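Local coordinates for STU0660 (Streptococcus thermophilus, PDB 3ZTH), which probably binds DNA as a large Csn2-type protein of CRISPR-mediated bacterial immunity, and binds magnesium ions, at residues 25-28 and 29-32; 288-291 and 292-296. All coordinates share one frame; numbering follows the deposited sequence.

Contact 1 (25-28 and 29-32)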
ATOM      1  N   GLY A  25      31.774  31.741   5.558  1.00 24.25           N
ATOM      2  CA  GLY A  25      31.297  32.706   6.531  1.00 25.33           C
ATOM      3  C   GLY A  25      31.074  32.111   7.905  1.00 25.58           C
ATOM      4  O   GLY A  25      30.997  30.894   8.062  1.00 23.41           O
ATOM      5  N   GLN A  26      30.958  32.976   8.906  1.00 27.71           N
ATOM      6  CA  GLN A  26      30.768  32.520  10.272  1.00 28.87           C
ATOM      7  C   GLN A  26      29.309  32.360  10.647  1.00 29.65           C
ATOM      8  O   GLN A  26      28.998  31.791  11.687  1.00 29.47           O
ATOM      9  CB  GLN A  26      31.468  33.471  11.245  1.00 29.63           C
ATOM     10  CG  GLN A  26      32.976  33.502  11.057  1.00 31.79           C
ATOM     11  CD  GLN A  26      33.577  32.098  11.034  1.00 35.44           C
ATOM     12  OE1 GLN A  26      33.598  31.406  12.051  1.00 38.31           O
ATOM     13  NE2 GLN A  26      34.053  31.671   9.866  1.00 32.64           N
ATOM     14  N   ASN A  27      28.411  32.848   9.797  1.00 30.25           N
ATOM     15  CA  ASN A  27      26.981  32.738  10.066  1.00 28.91           C
ATOM     16  C   ASN A  27      26.483  31.377   9.570  1.00 30.77           C
ATOM     17  O   ASN A  27      25.768  31.281   8.564  1.00 30.76           O
ATOM     18  CB  ASN A  27      26.235  33.859   9.349  1.00 27.83           C
ATOM     19  CG  ASN A  27      24.803  33.995   9.823  1.00 28.24           C
ATOM     20  OD1 ASN A  27      24.188  33.022  10.277  1.00 28.48           O
ATOM     21  ND2 ASN A  27      24.259  35.197   9.705  1.00 22.90           N
ATOM     22  N   ASN A  28      26.866  30.321  10.283  1.00 31.13           N
ATOM     23  CA  ASN A  28      26.492  28.964   9.908  1.00 31.15           C
ATOM     24  C   ASN A  28      24.997  28.724   9.715  1.00 31.15           C
ATOM     25  O   ASN A  28      24.593  28.033   8.780  1.00 31.40           O
ATOM     26  CB  ASN A  28      27.075  27.976  10.918  1.00 31.08           C
ATOM     27  CG  ASN A  28      28.587  27.896  10.828  1.00 36.14           C
ATOM     28  OD1 ASN A  28      29.191  28.495   9.932  1.00 38.00           O
ATOM     29  ND2 ASN A  28      29.209  27.155  11.743  1.00 36.81           N
ATOM     30  N   GLU A  29      24.176  29.302  10.579  1.00 30.91           N
ATOM     31  CA  GLU A  29      22.738  29.130  10.469  1.00 30.58           C
ATOM     32  C   GLU A  29      22.246  29.680   9.135  1.00 28.77           C
ATOM     33  O   GLU A  29      21.471  29.037   8.430  1.00 26.49           O
ATOM     34  CB  GLU A  29      22.039  29.840  11.626  1.00 33.24           C
ATOM     35  CG  GLU A  29      22.615  29.458  12.986  1.00 43.67           C
ATOM     36  CD  GLU A  29      23.733  30.392  13.464  1.00 49.68           C
ATOM     37  OE1 GLU A  29      24.703  30.654  12.708  1.00 49.64           O
ATOM     38  OE2 GLU A  29      23.635  30.863  14.620  1.00 53.69           O
ATOM     39  N   LEU A  30      22.711  30.869   8.780  1.00 27.37           N
ATOM     40  CA  LEU A  30      22.287  31.468   7.531  1.00 27.91           C
ATOM     41  C   LEU A  30      22.755  30.607   6.357  1.00 26.44           C
ATOM     42  O   LEU A  30      22.008  30.406   5.402  1.00 25.62           O
ATOM     43  CB  LEU A  30      22.830  32.899   7.412  1.00 27.51           C
ATOM     44  CG  LEU A  30      22.529  33.614   6.091  1.00 28.72           C
ATOM     45  CD1 LEU A  30      21.039  33.850   5.940  1.00 26.95           C
ATOM     46  CD2 LEU A  30      23.285  34.930   6.052  1.00 28.59           C
ATOM     47  N   LYS A  31      23.987  30.104   6.432  1.00 24.86           N
ATOM     48  CA  LYS A  31      24.518  29.253   5.365  1.00 24.41           C
ATOM     49  C   LYS A  31      23.614  28.045   5.229  1.00 24.89           C
ATOM     50  O   LYS A  31      23.244  27.644   4.124  1.00 25.77           O
ATOM     51  CB  LYS A  31      25.955  28.783   5.673  1.00 19.75           C
ATOM     52  CG  LYS A  31      26.995  29.907   5.617  1.00 17.51           C
ATOM     53  CD  LYS A  31      28.444  29.409   5.583  1.00 16.43           C
ATOM     54  CE  LYS A  31      28.888  28.839   6.913  1.00 16.59           C
ATOM     55  NZ  LYS A  31      30.328  28.485   6.873  1.00 15.90           N
ATOM     56  N   TYR A  32      23.234  27.485   6.369  1.00 24.97           N
ATOM     57  CA  TYR A  32      22.386  26.309   6.365  1.00 25.96           C
ATOM     58  C   TYR A  32      21.025  26.595   5.762  1.00 25.74           C
ATOM     59  O   TYR A  32      20.505  25.798   4.983  1.00 28.18           O
ATOM     60  CB  TYR A  32      22.224  25.757   7.782  1.00 24.87           C
ATOM     61  CG  TYR A  32      21.586  24.388   7.796  1.00 27.90           C
ATOM     62  CD1 TYR A  32      22.366  23.242   7.663  1.00 28.68           C
ATOM     63  CD2 TYR A  32      20.207  24.236   7.909  1.00 28.70           C
ATOM     64  CE1 TYR A  32      21.793  21.979   7.643  1.00 30.40           C
ATOM     65  CE2 TYR A  32      19.618  22.976   7.889  1.00 31.61           C
ATOM     66  CZ  TYR A  32      20.421  21.848   7.755  1.00 32.67           C
ATOM     67  OH  TYR A  32      19.861  20.586   7.749  1.00 34.52           O
TER
HETATM   68  O   HOH W   1      29.872  26.092   8.011  1.00 30.34           O

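Contact 2 (288-291 and 292-296)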
ATOM      1  N   GLY A 288      51.474  35.723  -1.858  1.00 29.68           N
ATOM      2  CA  GLY A 288      51.376  35.775  -0.411  1.00 30.76           C
ATOM      3  C   GLY A 288      50.061  36.425  -0.016  1.00 32.07           C
ATOM      4  O   GLY A 288      49.449  36.089   0.997  1.00 32.07           O
ATOM      5  N   PHE A 289      49.619  37.370  -0.832  1.00 32.60           N
ATOM      6  CA  PHE A 289      48.370  38.051  -0.567  1.00 31.69           C
ATOM      7  C   PHE A 289      47.216  37.101  -0.825  1.00 30.78           C
ATOM      8  O   PHE A 289      46.290  36.999  -0.027  1.00 30.54           O
ATOM      9  CB  PHE A 289      48.222  39.272  -1.476  1.00 31.04           C
ATOM     10  CG  PHE A 289      46.846  39.853  -1.466  1.00 30.66           C
ATOM     11  CD1 PHE A 289      46.355  40.491  -0.326  1.00 29.84           C
ATOM     12  CD2 PHE A 289      46.013  39.708  -2.567  1.00 28.23           C
ATOM     13  CE1 PHE A 289      45.048  40.975  -0.285  1.00 27.58           C
ATOM     14  CE2 PHE A 289      44.700  40.190  -2.535  1.00 29.89           C
ATOM     15  CZ  PHE A 289      44.220  40.824  -1.390  1.00 29.25           C
ATOM     16  N   ARG A 290      47.283  36.409  -1.953  1.00 31.58           N
ATOM     17  CA  ARG A 290      46.239  35.481  -2.355  1.00 33.54           C
ATOM     18  C   ARG A 290      46.001  34.429  -1.275  1.00 35.70           C
ATOM     19  O   ARG A 290      44.867  34.047  -0.997  1.00 34.40           O
ATOM     20  CB  ARG A 290      46.632  34.816  -3.668  1.00 32.14           C
ATOM     21  CG  ARG A 290      45.495  34.167  -4.400  1.00 32.78           C
ATOM     22  CD  ARG A 290      46.036  33.318  -5.515  1.00 36.44           C
ATOM     23  NE  ARG A 290      46.906  32.268  -4.991  1.00 43.00           N
ATOM     24  CZ  ARG A 290      46.483  31.226  -4.275  1.00 44.88           C
ATOM     25  NH1 ARG A 290      45.196  31.086  -3.994  1.00 45.47           N
ATOM     26  NH2 ARG A 290      47.350  30.322  -3.838  1.00 46.16           N
HETATM   27  N   MSE A 291      47.080  33.962  -0.666  1.00 39.29           N
HETATM   28  CA  MSE A 291      46.974  32.970   0.390  1.00 43.22           C
HETATM   29  C   MSE A 291      46.444  33.564   1.681  1.00 40.14           C
HETATM   30  O   MSE A 291      45.693  32.923   2.409  1.00 39.54           O
HETATM   31  CB  MSE A 291      48.324  32.333   0.639  1.00 52.01           C
HETATM   32  CG  MSE A 291      48.699  31.354  -0.429  1.00 66.55           C
HETATM   33 SE   MSE A 291      50.148  30.306   0.216  1.00 93.39          SE
HETATM   34  CE  MSE A 291      51.588  31.593  -0.050  1.00 80.71           C
ATOM     35  N   SER A 292      46.856  34.788   1.971  1.00 38.06           N
ATOM     36  CA  SER A 292      46.394  35.469   3.161  1.00 36.25           C
ATOM     37  C   SER A 292      44.888  35.648   3.000  1.00 35.04           C
ATOM     38  O   SER A 292      44.123  35.505   3.955  1.00 33.74           O
ATOM     39  CB  SER A 292      47.092  36.822   3.284  1.00 35.80           C
ATOM     40  OG  SER A 292      46.654  37.514   4.439  1.00 39.90           O
ATOM     41  N   LEU A 293      44.473  35.937   1.767  1.00 34.05           N
ATOM     42  CA  LEU A 293      43.069  36.137   1.431  1.00 32.43           C
ATOM     43  C   LEU A 293      42.253  34.844   1.598  1.00 32.33           C
ATOM     44  O   LEU A 293      41.080  34.875   1.978  1.00 31.57           O
ATOM     45  CB  LEU A 293      42.961  36.654  -0.007  1.00 31.12           C
ATOM     46  CG  LEU A 293      41.572  36.936  -0.591  1.00 32.02           C
ATOM     47  CD1 LEU A 293      40.873  38.091   0.164  1.00 28.61           C
ATOM     48  CD2 LEU A 293      41.746  37.273  -2.063  1.00 30.35           C
ATOM     49  N   GLU A 294      42.880  33.706   1.315  1.00 32.00           N
ATOM     50  CA  GLU A 294      42.218  32.413   1.451  1.00 31.39           C
ATOM     51  C   GLU A 294      42.029  32.050   2.923  1.00 29.06           C
ATOM     52  O   GLU A 294      41.059  31.402   3.300  1.00 29.74           O
ATOM     53  CB  GLU A 294      43.050  31.335   0.773  1.00 32.24           C
ATOM     54  CG  GLU A 294      42.354  30.663  -0.377  1.00 37.68           C
ATOM     55  CD  GLU A 294      43.312  29.860  -1.243  1.00 39.92           C
ATOM     56  OE1 GLU A 294      44.181  29.152  -0.680  1.00 38.75           O
ATOM     57  OE2 GLU A 294      43.187  29.935  -2.485  1.00 40.32           O
ATOM     58  N   THR A 295      42.974  32.475   3.745  1.00 27.47           N
ATOM     59  CA  THR A 295      42.942  32.209   5.173  1.00 27.94           C
ATOM     60  C   THR A 295      41.887  33.016   5.923  1.00 28.16           C
ATOM     61  O   THR A 295      41.133  32.481   6.727  1.00 28.26           O
ATOM     62  CB  THR A 295      44.302  32.551   5.811  1.00 27.97           C
ATOM     63  OG1 THR A 295      45.307  31.678   5.285  1.00 27.51           O
ATOM     64  CG2 THR A 295      44.233  32.432   7.333  1.00 24.50           C
ATOM     65  N   VAL A 296      41.848  34.311   5.636  1.00 28.85           N
ATOM     66  CA  VAL A 296      40.966  35.246   6.318  1.00 29.23           C
ATOM     67  C   VAL A 296      39.536  35.423   5.828  1.00 29.79           C
ATOM     68  O   VAL A 296      38.643  35.725   6.628  1.00 31.05           O
ATOM     69  CB  VAL A 296      41.626  36.644   6.363  1.00 30.11           C
ATOM     70  CG1 VAL A 296      40.681  37.635   6.981  1.00 36.50           C
ATOM     71  CG2 VAL A 296      42.908  36.590   7.157  1.00 26.37           C
TER

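Contact 1 (25-28 and 29-32)
Lys31 reaches back from the first turn of helix 28-43 to the carbonyl oxygen of Gly25, and its NZ donates to Gly25 O at 2.8 Å. A bend at chi3 in an otherwise extended outer chain brings the ammonium there. The lysine side chain runs beside that of Asn28, both pointing the same way, with Lys31 CE 3.1 Å from Asn28 OD1. One water accepts from Lys31 NZ at 2.7 Å and donates weakly to Asn28 OD1.

The backbone of the turn is closed by Lys31 N to Asn27 O (3.0 Å) and Tyr32 N to Asn28 O (2.8 Å).

Asn27 is the N-cap. Its CG stands anti to the backbone N (chi1 -167°), which places OD1 3.0 Å from Leu30 N. The N-H points well at the oxygen (155°). The donor nevertheless sits 51° out of the amide plane.

Asn28 ND2 bonds Ile210 O of the second subunit, which Tyr32 also faces. A loop between strand 20-24 and helix 28-43, with Lys31 six residues after Gly25, is consistent with the place of a P-loop. Gripped by Gly25 O and the water, the Lys31 side chain lies about 4 Å from that of the magnesium ligand Asp240.

Contact 2 (288-291 and 292-296)
Arg290 and Glu294, one helical turn apart, lie side by side on helix 286-296 and join in a salt bridge. From CB the arginine chain first heads away from the following turn, with CG anti to the backbone N. It stays extended through CD, then bends at chi3 (61°), and this bend swings the guanidinium back over the later turn. NE is hydrogen-bonded to a residue just outside the segments, and CZ comes 4.0 Å from Glu294 OE2. NH1 makes the contact itself, 2.8 Å from Glu294 OE2, which lies at the guanidinium edge and near its plane. The guanidinium and carboxylate planes are 62° apart. NH1 approaches OE2 from above the carboxylate plane, and the N-H to OE2 angle is a modest 132°. NH2, the other tip, forms a salt bridge with Glu287. Ile246 ties in both partners, its O accepting from Arg290 NH1 and its N donating to Glu294 OE2.

Along the same turns the backbone keeps a run of i to i+4 bonds: Ser292 N to Gly288 O, Leu293 N to Phe289 O, Glu294 N to Arg290 O and Thr295 N to Met291 O. Phe289 CE2 also meets Leu293 CD2 obliquely at 4.2 Å.

These two apolar residues pack on helix 267-277, where Tyr271 meets the Phe289 ring edge-to-face. Helix 312-324 borders the helix as well: Leu293 touches Leu321, Val296 touches Leu318, and Ser292 OG bonds Asp314 OD1.

How the contacts relate
Contact 1 comes first along the chain, where strand 20-24 of the mixed six-stranded sheet passes into helix 28-43; contact 2 follows much later, within helix 286-296. Their centres lie 21 Å apart and their nearest atoms about 7 Å apart, and they do not touch. A short bridge spans the interval: Gln26 NE2 of contact 1 bonds Pro298 O, just beyond the end of the helix of contact 2. Contact 1 holds a magnesium ligand, Gln26, which shares its site with Asp240. Contact 2 is packing among helices some way from the ion: the Thr295 side chain is about 9 Å from that of Asp240 and about 13 Å from a bound magnesium ion.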